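Local coordinates for protein hydroxyglutarate synthase (Pseudomonas putida, PDB 6W1G) that decarboxylates and hydroxylates 2-oxoadipate with molecular oxygen and iron(II) to give D-2-hydroxyglutarate in D-lysine catabolism, at residues I73-A78 with V128-L133; E79-I84 with A431-Q436; R154-S159 with K220-N225; A104-H109 with H210-D215. One frame throughout, in Å; residues are numbered along the deposited sequence. Where two conformers were deposited one is given.

Contact 1: residues I73-A78 with V128-L133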
loop_
_atom_site.group_PDB
_atom_site.type_symbol
_atom_site.label_atom_id
_atom_site.label_comp_id
_atom_site.label_asym_id
_atom_site.label_seq_id
_atom_site.Cartn_x
_atom_site.Cartn_y
_atom_site.Cartn_z
ATOM N N ILE A 73 9.850 1.909 1.040
ATOM C CA ILE A 73 11.267 1.874 1.314
ATOM C C ILE A 73 11.950 1.000 0.279
ATOM O O ILE A 73 11.325 0.186 -0.417
ATOM C CB ILE A 73 11.559 1.299 2.712
ATOM C CG1 ILE A 73 11.050 -0.149 2.862
ATOM C CG2 ILE A 73 10.994 2.220 3.750
ATOM C CD1 ILE A 73 11.469 -0.877 4.131
ATOM N N ARG A 74 13.272 1.119 0.245
ATOM C CA ARG A 74 14.140 0.341 -0.639
ATOM C C ARG A 74 15.296 -0.197 0.171
ATOM O O ARG A 74 15.897 0.555 0.937
ATOM C CB ARG A 74 14.699 1.249 -1.731
ATOM C CG ARG A 74 13.603 1.922 -2.536
ATOM C CD ARG A 74 14.127 3.164 -3.244
ATOM N NE ARG A 74 13.160 3.696 -4.184
ATOM C CZ ARG A 74 13.285 4.862 -4.796
ATOM N NH1 ARG A 74 14.348 5.617 -4.555
ATOM N NH2 ARG A 74 12.352 5.265 -5.634
ATOM N N VAL A 75 15.601 -1.481 0.006
ATOM C CA VAL A 75 16.750 -2.098 0.642
ATOM C C VAL A 75 17.696 -2.583 -0.447
ATOM O O VAL A 75 17.341 -2.673 -1.633
ATOM C CB VAL A 75 16.372 -3.231 1.621
ATOM C CG1 VAL A 75 15.603 -2.677 2.763
ATOM C CG2 VAL A 75 15.604 -4.342 0.922
ATOM N N GLY A 76 18.926 -2.896 -0.047
ATOM C CA GLY A 76 19.974 -3.151 -0.995
ATOM C C GLY A 76 20.487 -4.564 -1.084
ATOM O O GLY A 76 21.214 -4.870 -2.024
ATOM N N THR A 77 20.196 -5.413 -0.104
ATOM C CA THR A 77 20.746 -6.758 -0.094
ATOM C C THR A 77 19.689 -7.756 0.346
ATOM O O THR A 77 18.706 -7.414 1.020
ATOM C CB THR A 77 21.940 -6.919 0.876
ATOM O OG1 THR A 77 21.437 -6.922 2.218
ATOM C CG2 THR A 77 23.001 -5.858 0.671
ATOM N N ALA A 78 19.894 -9.008 -0.066
ATOM C CA ALA A 78 19.024 -10.099 0.363
ATOM C C ALA A 78 18.931 -10.187 1.882
ATOM O O ALA A 78 17.841 -10.400 2.440
ATOM C CB ALA A 78 19.505 -11.443 -0.223
ATOM N N VAL A 128 3.913 -1.595 4.231
ATOM C CA VAL A 128 5.181 -1.055 3.790
ATOM C C VAL A 128 5.568 -1.731 2.486
ATOM O O VAL A 128 5.906 -2.931 2.471
ATOM C CB VAL A 128 6.300 -1.125 4.808
ATOM C CG1 VAL A 128 7.593 -0.540 4.187
ATOM C CG2 VAL A 128 5.924 -0.370 6.057
ATOM N N PHE A 129 5.496 -0.973 1.388
ATOM C CA PHE A 129 5.945 -1.422 0.074
ATOM C C PHE A 129 7.465 -1.404 0.082
ATOM O O PHE A 129 8.064 -0.358 0.356
ATOM C CB PHE A 129 5.412 -0.467 -0.985
ATOM C CG PHE A 129 5.613 -0.930 -2.396
ATOM C CD1 PHE A 129 6.734 -0.579 -3.128
ATOM C CD2 PHE A 129 4.687 -1.762 -2.992
ATOM C CE1 PHE A 129 6.882 -1.020 -4.423
ATOM C CE2 PHE A 129 4.852 -2.197 -4.300
ATOM C CZ PHE A 129 5.940 -1.830 -4.999
ATOM N N THR A 130 8.080 -2.566 -0.102
ATOM C CA THR A 130 9.499 -2.774 0.122
ATOM C C THR A 130 10.138 -3.271 -1.162
ATOM O O THR A 130 9.823 -4.364 -1.651
ATOM C CB THR A 130 9.700 -3.767 1.240
ATOM O OG1 THR A 130 9.058 -3.289 2.420
ATOM C CG2 THR A 130 11.176 -3.988 1.553
ATOM N N SER A 131 11.076 -2.480 -1.693
ATOM C CA SER A 131 11.783 -2.845 -2.918
ATOM C C SER A 131 13.183 -3.314 -2.597
ATOM O O SER A 131 13.836 -2.769 -1.705
ATOM C CB SER A 131 11.854 -1.639 -3.847
ATOM O OG SER A 131 10.582 -1.142 -4.203
ATOM N N LEU A 132 13.622 -4.314 -3.345
ATOM C CA LEU A 132 14.992 -4.771 -3.291
ATOM C C LEU A 132 15.689 -4.385 -4.593
ATOM O O LEU A 132 15.239 -4.748 -5.685
ATOM C CB LEU A 132 15.003 -6.285 -3.106
ATOM C CG LEU A 132 16.374 -6.911 -3.237
ATOM C CD1 LEU A 132 17.392 -6.444 -2.203
ATOM C CD2 LEU A 132 16.250 -8.438 -3.163
ATOM N N LEU A 133 16.770 -3.617 -4.460
ATOM C CA LEU A 133 17.598 -3.232 -5.588
ATOM C C LEU A 133 18.260 -4.465 -6.194
ATOM O O LEU A 133 18.748 -5.340 -5.476
ATOM C CB LEU A 133 18.671 -2.272 -5.081
ATOM C CG LEU A 133 19.590 -1.619 -6.112
ATOM C CD1 LEU A 133 18.837 -0.584 -6.909
ATOM C CD2 LEU A 133 20.796 -0.997 -5.386
HETATM O O HOH W 1 11.058 1.294 -5.278
#
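Val75 N reaches Ser131 O at 2.8 Å with an N-H...O angle of 170°, the shortest of four backbone hydrogen bonds that zip strand 69-75 in parallel to strand 127-133. On one side of it Ile73 N donates to Phe129 O (3.0 Å) and Ser131 N to Ile73 O; on the other, Leu133 N ends the ladder on Val75 O. Between these bonds Arg74 stands beside Ser131, both side chains on the other face of the sheet from Ile73 and Val75. A water held by Ser131 OG at 2.7 Å is only weakly reached by Arg74 NE; Ser131 OG also bonds Ser110, while Arg74 NH1 forms a salt bridge with Asp215. On the opposite face, beneath helix 78-90, CG1 of Ile73 is swung between its backbone N and carbonyl carbon (chi1 61°), where it meets Val128 CG1 at 3.7 Å and runs alongside Thr130. Thr130 OG1 sits 3.7 Å from Ile73 CG1 and donates to Val128 O from above the carbonyl plane. Replacement of Thr130 by an alanine would probably leave that carbonyl without this donor and open a gap beside Ile73 CG1 and CD1. Farther on, Leu132 CD1 reaches past Val75 to Thr77 O (3.6 Å), where the chain turns into helix 78-90. Pairing of the first and last strands of a beta-alpha-beta-beta-beta module is characteristic of the glyoxalase (VOC) fold, and here it places Arg74, which binds 2-oxoadipate, on the sheet face it shares with Ser131.

Contact 2: residues E79-I84 with A431-Q436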
loop_
_atom_site.group_PDB
_atom_site.type_symbol
_atom_site.label_atom_id
_atom_site.label_comp_id
_atom_site.label_asym_id
_atom_site.label_seq_id
_atom_site.Cartn_x
_atom_site.Cartn_y
_atom_site.Cartn_z
ATOM N N GLU A 79 20.060 -10.046 2.572
ATOM C CA GLU A 79 20.056 -10.119 4.028
ATOM C C GLU A 79 19.189 -9.008 4.633
ATOM O O GLU A 79 18.472 -9.232 5.615
ATOM C CB GLU A 79 21.504 -10.031 4.495
ATOM C CG GLU A 79 22.422 -11.228 4.077
ATOM C CD GLU A 79 22.698 -11.471 2.576
ATOM O OE1 GLU A 79 22.809 -10.530 1.743
ATOM O OE2 GLU A 79 22.892 -12.653 2.244
ATOM N N GLU A 80 19.248 -7.799 4.049
ATOM C CA GLU A 80 18.389 -6.714 4.522
ATOM C C GLU A 80 16.912 -7.053 4.324
ATOM O O GLU A 80 16.091 -6.787 5.207
ATOM C CB GLU A 80 18.734 -5.389 3.835
ATOM C CG GLU A 80 20.076 -4.799 4.318
ATOM C CD GLU A 80 20.525 -3.567 3.578
ATOM O OE1 GLU A 80 19.837 -3.116 2.648
ATOM O OE2 GLU A 80 21.597 -3.054 3.949
ATOM N N LEU A 81 16.562 -7.604 3.169
ATOM C CA LEU A 81 15.170 -7.969 2.914
ATOM C C LEU A 81 14.693 -9.053 3.873
ATOM O O LEU A 81 13.593 -8.972 4.438
ATOM C CB LEU A 81 14.991 -8.415 1.457
ATOM C CG LEU A 81 13.561 -8.766 1.066
ATOM C CD1 LEU A 81 12.611 -7.580 1.158
ATOM C CD2 LEU A 81 13.556 -9.353 -0.334
ATOM N N ALA A 82 15.504 -10.083 4.070
ATOM C CA ALA A 82 15.109 -11.165 4.967
ATOM C C ALA A 82 14.944 -10.676 6.389
ATOM O O ALA A 82 14.022 -11.083 7.097
ATOM C CB ALA A 82 16.146 -12.296 4.912
ATOM N N THR A 83 15.834 -9.776 6.829
ATOM C CA THR A 83 15.728 -9.293 8.196
ATOM C C THR A 83 14.552 -8.352 8.360
ATOM O O THR A 83 13.853 -8.378 9.388
ATOM C CB THR A 83 17.049 -8.621 8.584
ATOM O OG1 THR A 83 18.111 -9.568 8.485
ATOM C CG2 THR A 83 16.980 -8.176 10.017
ATOM N N ILE A 84 14.305 -7.512 7.344
ATOM C CA ILE A 84 13.152 -6.652 7.452
ATOM C C ILE A 84 11.841 -7.430 7.467
ATOM O O ILE A 84 10.900 -7.019 8.156
ATOM C CB ILE A 84 13.231 -5.542 6.417
ATOM C CG1 ILE A 84 12.699 -4.297 7.095
ATOM C CG2 ILE A 84 12.653 -5.892 5.228
ATOM C CD1 ILE A 84 13.103 -3.096 6.396
ATOM N N ALA A 431 13.783 -16.260 -2.655
ATOM C CA ALA A 431 14.984 -16.798 -2.041
ATOM C C ALA A 431 15.645 -15.751 -1.160
ATOM O O ALA A 431 16.119 -16.059 -0.054
ATOM C CB ALA A 431 15.925 -17.292 -3.134
ATOM N N ALA A 432 15.678 -14.501 -1.628
ATOM C CA ALA A 432 16.248 -13.406 -0.838
ATOM C C ALA A 432 15.405 -13.112 0.391
ATOM O O ALA A 432 15.929 -12.894 1.484
ATOM C CB ALA A 432 16.350 -12.166 -1.721
ATOM N N LEU A 433 14.084 -13.139 0.226
ATOM C CA LEU A 433 13.150 -12.826 1.299
ATOM C C LEU A 433 13.164 -13.871 2.402
ATOM O O LEU A 433 12.946 -13.549 3.582
ATOM C CB LEU A 433 11.758 -12.778 0.673
ATOM C CG LEU A 433 10.566 -12.427 1.547
ATOM C CD1 LEU A 433 10.662 -11.052 2.140
ATOM C CD2 LEU A 433 9.286 -12.535 0.717
ATOM N N GLY A 434 13.390 -15.122 2.037
ATOM C CA GLY A 434 13.362 -16.169 3.019
ATOM C C GLY A 434 12.011 -16.825 3.190
ATOM O O GLY A 434 11.866 -17.680 4.066
ATOM N N LEU A 435 11.022 -16.426 2.405
ATOM C CA LEU A 435 9.742 -17.123 2.352
ATOM C C LEU A 435 9.030 -16.737 1.069
ATOM O O LEU A 435 9.490 -15.886 0.313
ATOM C CB LEU A 435 8.929 -16.895 3.616
ATOM C CG LEU A 435 8.499 -15.478 3.833
ATOM C CD1 LEU A 435 7.177 -15.484 4.606
ATOM C CD2 LEU A 435 9.548 -14.786 4.593
ATOM N N GLN A 436 7.898 -17.401 0.817
ATOM C CA GLN A 436 7.093 -17.079 -0.358
ATOM C C GLN A 436 6.159 -15.912 -0.056
ATOM O O GLN A 436 5.721 -15.744 1.083
ATOM C CB GLN A 436 6.277 -18.297 -0.786
ATOM C CG GLN A 436 7.163 -19.334 -1.421
ATOM C CD GLN A 436 6.395 -20.329 -2.247
ATOM O OE1 GLN A 436 6.598 -20.430 -3.452
ATOM N NE2 GLN A 436 5.506 -21.075 -1.609
HETATM O O HOH W 2 13.028 -13.566 6.307
#
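Ala82 and Leu433 bring two helix backbones close, their CA atoms 4.5 Å apart where helix 78-90 meets the C-terminal end of helix 424-433. The first of these is the crossover helix of a beta-alpha-beta-beta-beta module of the glyoxalase type, and the second is laid on it from a distant part of the sequence. The small side chain of Ala82 is consistent with so close an approach; its CA-H points to Leu433 O (CA to O 3.5 Å, 144° at the hydrogen). The CB of Ala82 sits equally close to Ala432 O, so the methyl abuts the last carbonyls of the other helix. One water joins the two backbones as well, donating to Ala82 O at 2.8 Å and to Leu433 O at 2.7 Å. Gly434 then leaves the helix with positive phi (92°) and turns the chain off into the extended run 435-436. On the buried side of the contact the side chains of Leu81 and Leu433 cross obliquely. Each has CG trans to the backbone N (chi1 -178° in both). In Leu81 this carries the methyls toward strand 127-133, where the side chain rests on Thr130 and Leu132, and it also touches Phe429. In Leu433 the same torsion brings CD1 against Leu81 CG at 3.8 Å, while Leu81 CD2 reaches back over the helix end, 3.9 Å from Leu433 CA and 4.2 Å from Ala432 CB.

Contact 3: residues R154-S159 with K220-N225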
loop_
_atom_site.group_PDB
_atom_site.type_symbol
_atom_site.label_atom_id
_atom_site.label_comp_id
_atom_site.label_asym_id
_atom_site.label_seq_id
_atom_site.Cartn_x
_atom_site.Cartn_y
_atom_site.Cartn_z
ATOM N N ARG A 154 27.316 -2.133 5.350
ATOM C CA ARG A 154 26.452 -1.317 6.192
ATOM C C ARG A 154 25.578 -2.210 7.074
ATOM O O ARG A 154 25.275 -3.367 6.737
ATOM C CB ARG A 154 25.603 -0.376 5.352
ATOM C CG ARG A 154 24.422 -1.009 4.649
ATOM C CD ARG A 154 23.700 0.052 3.836
ATOM N NE ARG A 154 22.474 -0.485 3.266
ATOM C CZ ARG A 154 21.578 0.215 2.578
ATOM N NH1 ARG A 154 21.764 1.507 2.387
ATOM N NH2 ARG A 154 20.493 -0.387 2.100
ATOM N N GLN A 155 25.150 -1.655 8.211
ATOM C CA GLN A 155 24.256 -2.332 9.149
ATOM C C GLN A 155 23.049 -1.441 9.426
ATOM O O GLN A 155 23.124 -0.528 10.251
ATOM C CB GLN A 155 24.958 -2.663 10.455
ATOM C CG GLN A 155 24.024 -3.227 11.542
ATOM C CD GLN A 155 23.219 -4.462 11.116
ATOM O OE1 GLN A 155 22.077 -4.340 10.704
ATOM N NE2 GLN A 155 23.811 -5.649 11.243
ATOM N N ILE A 156 21.940 -1.704 8.749
ATOM C CA ILE A 156 20.798 -0.801 8.821
ATOM C C ILE A 156 19.918 -0.974 10.045
ATOM O O ILE A 156 19.058 -0.136 10.291
ATOM C CB ILE A 156 19.966 -0.889 7.529
ATOM C CG1 ILE A 156 19.229 -2.221 7.411
ATOM C CG2 ILE A 156 20.838 -0.573 6.298
ATOM C CD1 ILE A 156 18.246 -2.245 6.267
ATOM N N PHE A 157 20.068 -2.035 10.819
ATOM C CA PHE A 157 19.278 -2.293 12.002
ATOM C C PHE A 157 20.104 -2.077 13.255
ATOM O O PHE A 157 21.273 -2.494 13.312
ATOM C CB PHE A 157 18.806 -3.727 12.021
ATOM C CG PHE A 157 18.089 -4.133 10.761
ATOM C CD1 PHE A 157 16.808 -3.697 10.490
ATOM C CD2 PHE A 157 18.748 -4.900 9.795
ATOM C CE1 PHE A 157 16.177 -4.083 9.291
ATOM C CE2 PHE A 157 18.134 -5.272 8.622
ATOM C CZ PHE A 157 16.869 -4.879 8.368
ATOM N N THR A 158 19.508 -1.449 14.261
ATOM C CA THR A 158 20.210 -1.340 15.525
ATOM C C THR A 158 20.300 -2.701 16.192
ATOM O O THR A 158 19.474 -3.592 15.991
ATOM C CB THR A 158 19.567 -0.350 16.486
ATOM O OG1 THR A 158 18.345 -0.906 16.972
ATOM C CG2 THR A 158 19.309 1.008 15.831
ATOM N N SER A 159 21.348 -2.865 16.996
ATOM C CA SER A 159 21.501 -4.112 17.719
ATOM C C SER A 159 20.304 -4.379 18.629
ATOM O O SER A 159 19.882 -5.545 18.771
ATOM C CB SER A 159 22.805 -4.118 18.514
ATOM O OG SER A 159 23.911 -4.183 17.643
ATOM N N LYS A 220 22.786 5.863 4.544
ATOM C CA LYS A 220 23.094 4.933 5.611
ATOM C C LYS A 220 22.068 3.815 5.712
ATOM O O LYS A 220 22.406 2.718 6.187
ATOM C CB LYS A 220 23.168 5.674 6.939
ATOM C CG LYS A 220 24.285 6.717 7.002
ATOM C CD LYS A 220 24.456 7.275 8.414
ATOM C CE LYS A 220 25.214 8.589 8.421
ATOM N NZ LYS A 220 25.131 9.269 9.751
ATOM N N GLY A 221 20.826 4.074 5.306
ATOM C CA GLY A 221 19.778 3.096 5.440
ATOM C C GLY A 221 18.574 3.440 4.612
ATOM O O GLY A 221 18.570 4.416 3.840
ATOM N N PRO A 222 17.507 2.644 4.748
ATOM C CA PRO A 222 16.283 2.796 3.928
ATOM C C PRO A 222 15.337 3.873 4.431
ATOM O O PRO A 222 14.308 3.601 5.076
ATOM C CB PRO A 222 15.646 1.409 4.013
ATOM C CG PRO A 222 16.039 0.906 5.336
ATOM C CD PRO A 222 17.473 1.381 5.510
ATOM N N HIS A 223 15.653 5.106 4.133
ATOM C CA HIS A 223 14.804 6.212 4.546
ATOM C C HIS A 223 13.454 6.126 3.840
ATOM O O HIS A 223 13.282 5.445 2.823
ATOM C CB HIS A 223 15.485 7.551 4.281
ATOM C CG HIS A 223 16.006 7.727 2.891
ATOM N ND1 HIS A 223 17.292 8.163 2.645
ATOM C CD2 HIS A 223 15.437 7.529 1.679
ATOM C CE1 HIS A 223 17.488 8.239 1.341
ATOM N NE2 HIS A 223 16.382 7.849 0.731
ATOM N N ILE A 224 12.480 6.842 4.379
ATOM C CA ILE A 224 11.122 6.767 3.834
ATOM C C ILE A 224 11.133 7.387 2.442
ATOM O O ILE A 224 11.480 8.561 2.258
ATOM C CB ILE A 224 10.136 7.481 4.763
ATOM C CG1 ILE A 224 10.078 6.731 6.092
ATOM C CG2 ILE A 224 8.780 7.592 4.115
ATOM C CD1 ILE A 224 9.311 7.448 7.165
ATOM N N ASN A 225 10.760 6.614 1.439
ATOM C CA ASN A 225 10.625 7.146 0.092
ATOM C C ASN A 225 9.344 7.943 -0.059
ATOM O O ASN A 225 9.314 8.976 -0.762
ATOM C CB ASN A 225 10.585 5.989 -0.898
ATOM C CG ASN A 225 10.507 6.441 -2.319
ATOM O OD1 ASN A 225 9.484 6.236 -2.965
ATOM N ND2 ASN A 225 11.568 7.038 -2.834
HETATM O O HOH W 3 24.128 1.848 8.177
#
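Ile156 packs on an inverse gamma turn centred on Pro222, in the loop that leads from helix 211-217 to strand 226-229. Its CD1 lies 3.8 Å from Pro222 CD, the isoleucine chain and the proline ring meeting at a slant. CG1 of Ile156 stands between its own backbone N and carbonyl carbon (chi1 70°), which sends CD1 to the ring and leaves CG2 beside the Lys220-Gly221 peptide, 3.6 Å from Lys220 O. The turn is closed by a weak bond from His223 N to Gly221 O. Residues 220-225 lead into the edge strand 226-229 of the glyoxalase-type sheet, and the side chain of Pro222 is about 6 Å from that of Arg74, a substrate-binding residue. Residues 154-159 lie against helix 78-90 and link helix 141-153 to helix 159-171, whose N-cap is Thr158. Arg154 covers the other part of the loop. Its extended chain passes Lys220 O, with CD at 3.8 Å, and sets one face of the guanidinium over Gly221 CA, NH1 lying 4.0 Å from that carbon. The charge is matched by a salt bridge from Arg154 NE to Glu80. A water donating to Lys220 O at 2.8 Å makes a weak, longer link to Gln155 O. Trimming Ile156 to an alanine would probably leave a gap beside Pro222 CG and CD and strip Lys220 O and one Phe157 face of their aliphatic cover. Gln155 folds back so that Phe157 N reaches a lone pair of its OE1, in the carbonyl plane, at 3.1 Å; Ile156 CG1 lies over that Phe157 face, toward the rim.

Contact 4: residues A104-H109 with H210-D215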
loop_
_atom_site.group_PDB
_atom_site.type_symbol
_atom_site.label_atom_id
_atom_site.label_comp_id
_atom_site.label_asym_id
_atom_site.label_seq_id
_atom_site.Cartn_x
_atom_site.Cartn_y
_atom_site.Cartn_z
ATOM N N ALA A 104 10.124 -2.548 -16.758
ATOM C CA ALA A 104 10.016 -1.126 -17.045
ATOM C C ALA A 104 11.343 -0.390 -16.916
ATOM O O ALA A 104 11.346 0.842 -16.875
ATOM C CB ALA A 104 8.981 -0.479 -16.119
ATOM N N GLY A 105 12.458 -1.110 -16.839
ATOM C CA GLY A 105 13.777 -0.514 -16.801
ATOM C C GLY A 105 14.247 -0.031 -15.444
ATOM O O GLY A 105 15.352 0.519 -15.354
ATOM N N VAL A 106 13.447 -0.189 -14.394
ATOM C CA VAL A 106 13.837 0.201 -13.039
ATOM C C VAL A 106 14.414 -1.013 -12.318
ATOM O O VAL A 106 13.749 -2.059 -12.235
ATOM C CB VAL A 106 12.643 0.761 -12.250
ATOM C CG1 VAL A 106 13.102 1.301 -10.897
ATOM C CG2 VAL A 106 11.914 1.833 -13.055
ATOM N N PRO A 107 15.631 -0.929 -11.770
ATOM C CA PRO A 107 16.314 -2.136 -11.258
ATOM C C PRO A 107 15.889 -2.534 -9.841
ATOM O O PRO A 107 16.716 -2.682 -8.938
ATOM C CB PRO A 107 17.790 -1.719 -11.333
ATOM C CG PRO A 107 17.758 -0.257 -11.047
ATOM C CD PRO A 107 16.526 0.243 -11.780
ATOM N N VAL A 108 14.581 -2.747 -9.653
ATOM C CA VAL A 108 14.044 -3.204 -8.383
ATOM C C VAL A 108 12.953 -4.252 -8.612
ATOM O O VAL A 108 12.317 -4.312 -9.667
ATOM C CB VAL A 108 13.450 -2.078 -7.488
ATOM C CG1 VAL A 108 14.488 -1.019 -7.088
ATOM C CG2 VAL A 108 12.244 -1.429 -8.161
ATOM N N HIS A 109 12.714 -5.056 -7.568
ATOM C CA HIS A 109 11.486 -5.846 -7.455
ATOM C C HIS A 109 11.054 -5.800 -5.996
ATOM O O HIS A 109 11.887 -5.566 -5.110
ATOM C CB HIS A 109 11.587 -7.254 -8.050
ATOM C CG HIS A 109 12.734 -8.084 -7.615
ATOM N ND1 HIS A 109 12.821 -9.390 -8.033
ATOM C CD2 HIS A 109 13.835 -7.840 -6.871
ATOM C CE1 HIS A 109 13.956 -9.908 -7.592
ATOM N NE2 HIS A 109 14.589 -8.994 -6.887
ATOM N N HIS A 210 21.440 5.138 -12.316
ATOM C CA HIS A 210 20.013 5.251 -12.067
ATOM C C HIS A 210 19.854 6.008 -10.757
ATOM O O HIS A 210 20.564 5.719 -9.790
ATOM C CB HIS A 210 19.367 3.855 -11.964
ATOM C CG HIS A 210 17.911 3.838 -12.296
ATOM N ND1 HIS A 210 16.948 4.267 -11.410
ATOM C CD2 HIS A 210 17.254 3.466 -13.419
ATOM C CE1 HIS A 210 15.756 4.151 -11.969
ATOM N NE2 HIS A 210 15.917 3.684 -13.196
ATOM N N ARG A 211 18.940 6.984 -10.731
ATOM C CA ARG A 211 18.734 7.741 -9.503
ATOM C C ARG A 211 18.442 6.815 -8.337
ATOM O O ARG A 211 18.842 7.093 -7.203
ATOM C CB ARG A 211 17.601 8.751 -9.670
ATOM C CG ARG A 211 16.263 8.143 -10.038
ATOM C CD ARG A 211 15.504 9.012 -11.053
ATOM N NE ARG A 211 15.164 10.335 -10.534
ATOM C CZ ARG A 211 13.926 10.800 -10.361
ATOM N NH1 ARG A 211 13.747 12.025 -9.879
ATOM N NH2 ARG A 211 12.871 10.063 -10.676
ATOM N N LEU A 212 17.760 5.699 -8.593
ATOM C CA LEU A 212 17.418 4.772 -7.524
ATOM C C LEU A 212 18.651 4.087 -6.946
ATOM O O LEU A 212 18.707 3.813 -5.745
ATOM C CB LEU A 212 16.427 3.741 -8.051
ATOM C CG LEU A 212 15.741 2.905 -6.983
ATOM C CD1 LEU A 212 14.352 2.507 -7.413
ATOM C CD2 LEU A 212 16.598 1.682 -6.685
ATOM N N ILE A 213 19.659 3.832 -7.771
ATOM C CA ILE A 213 20.873 3.215 -7.252
ATOM C C ILE A 213 21.551 4.130 -6.243
ATOM O O ILE A 213 22.010 3.675 -5.195
ATOM C CB ILE A 213 21.794 2.818 -8.420
ATOM C CG1 ILE A 213 21.103 1.733 -9.263
ATOM C CG2 ILE A 213 23.145 2.360 -7.931
ATOM C CD1 ILE A 213 21.783 1.458 -10.586
ATOM N N ALA A 214 21.628 5.436 -6.538
ATOM C CA ALA A 214 22.206 6.360 -5.571
ATOM C C ALA A 214 21.355 6.458 -4.302
ATOM O O ALA A 214 21.893 6.477 -3.187
ATOM C CB ALA A 214 22.395 7.738 -6.192
ATOM N N ASP A 215 20.036 6.542 -4.447
ATOM C CA ASP A 215 19.165 6.655 -3.288
ATOM C C ASP A 215 19.383 5.504 -2.303
ATOM O O ASP A 215 19.299 5.708 -1.087
ATOM C CB ASP A 215 17.700 6.752 -3.729
ATOM C CG ASP A 215 16.751 6.941 -2.562
ATOM O OD1 ASP A 215 16.797 8.017 -1.928
ATOM O OD2 ASP A 215 15.978 6.009 -2.268
#
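Val108 and Leu212 form the dense end of this contact: Val108 CG1 sits 3.5 Å from both Leu212 CD1 and Leu212 CD2, closer than ordinary carbon-carbon contact in the case of CD2. Leu212 has CG trans to its backbone N (chi1 -167°), which carries its forked end off the first turn of helix 211-217 toward the start of strand 108-114. Val106 CG1 adds a second wall against Leu212 CD1 at 3.9 Å, crossing it at about a right angle. In the middle, Pro107 lays its CD over the centre of the His210 ring, a CH-pi contact with CD 3.7 Å from the centroid and 10° off the ring normal. While the proline covers that face, the ring's edge is occupied elsewhere: Leu212 N donates to His210 ND1 at 3.3 Å, in the plane of the ring. The two contacts together should restrain the imidazole from turning. Pro107 itself is fixed as the centre of an inverse gamma turn, with Val108 N bonded to Val106 O at 2.8 Å. A looser contact in the interior pairs Pro107 CG with Ile213 CG1 at 4.3 Å. Packing thins toward the solvent at the exposed Gly105, whose O stays 3.9 Å from His210 NE2. Through its bond from Leu212 N, His210, the first residue beyond helix 200-209, is also the N-cap of helix 211-217, a side-chain cap that starts a new helix directly at the end of another. The arrangement joins this helix to the entry of strand 108-114, an inner strand of the glyoxalase-type sheet, on the side where Leu212 also lies beside the substrate-binding Arg74.

From the N terminus, strand 69-75 opens contact 1 and helix 78-90 follows at once with the first half of contact 2. Contact 4 opens at 104-109, and contact 1 then closes at 128-133 over 49 intervening residues, uniting the first and last strands of the module. Contact 3 starts at 154-159; contact 4 closes at 210-215 and contact 3 at 220-225. Contact 1 thus crosses both 2 and 4, contact 3 follows contact 1 in series, and contacts 3 and 4 cross each other. Contact 2 spans 346 residues, enclosing contacts 3 and 4. Contact 1 joins strand to strand, contact 2 helix to helix, contact 3 loop to loop, and contact 4 a strand's start to a helix.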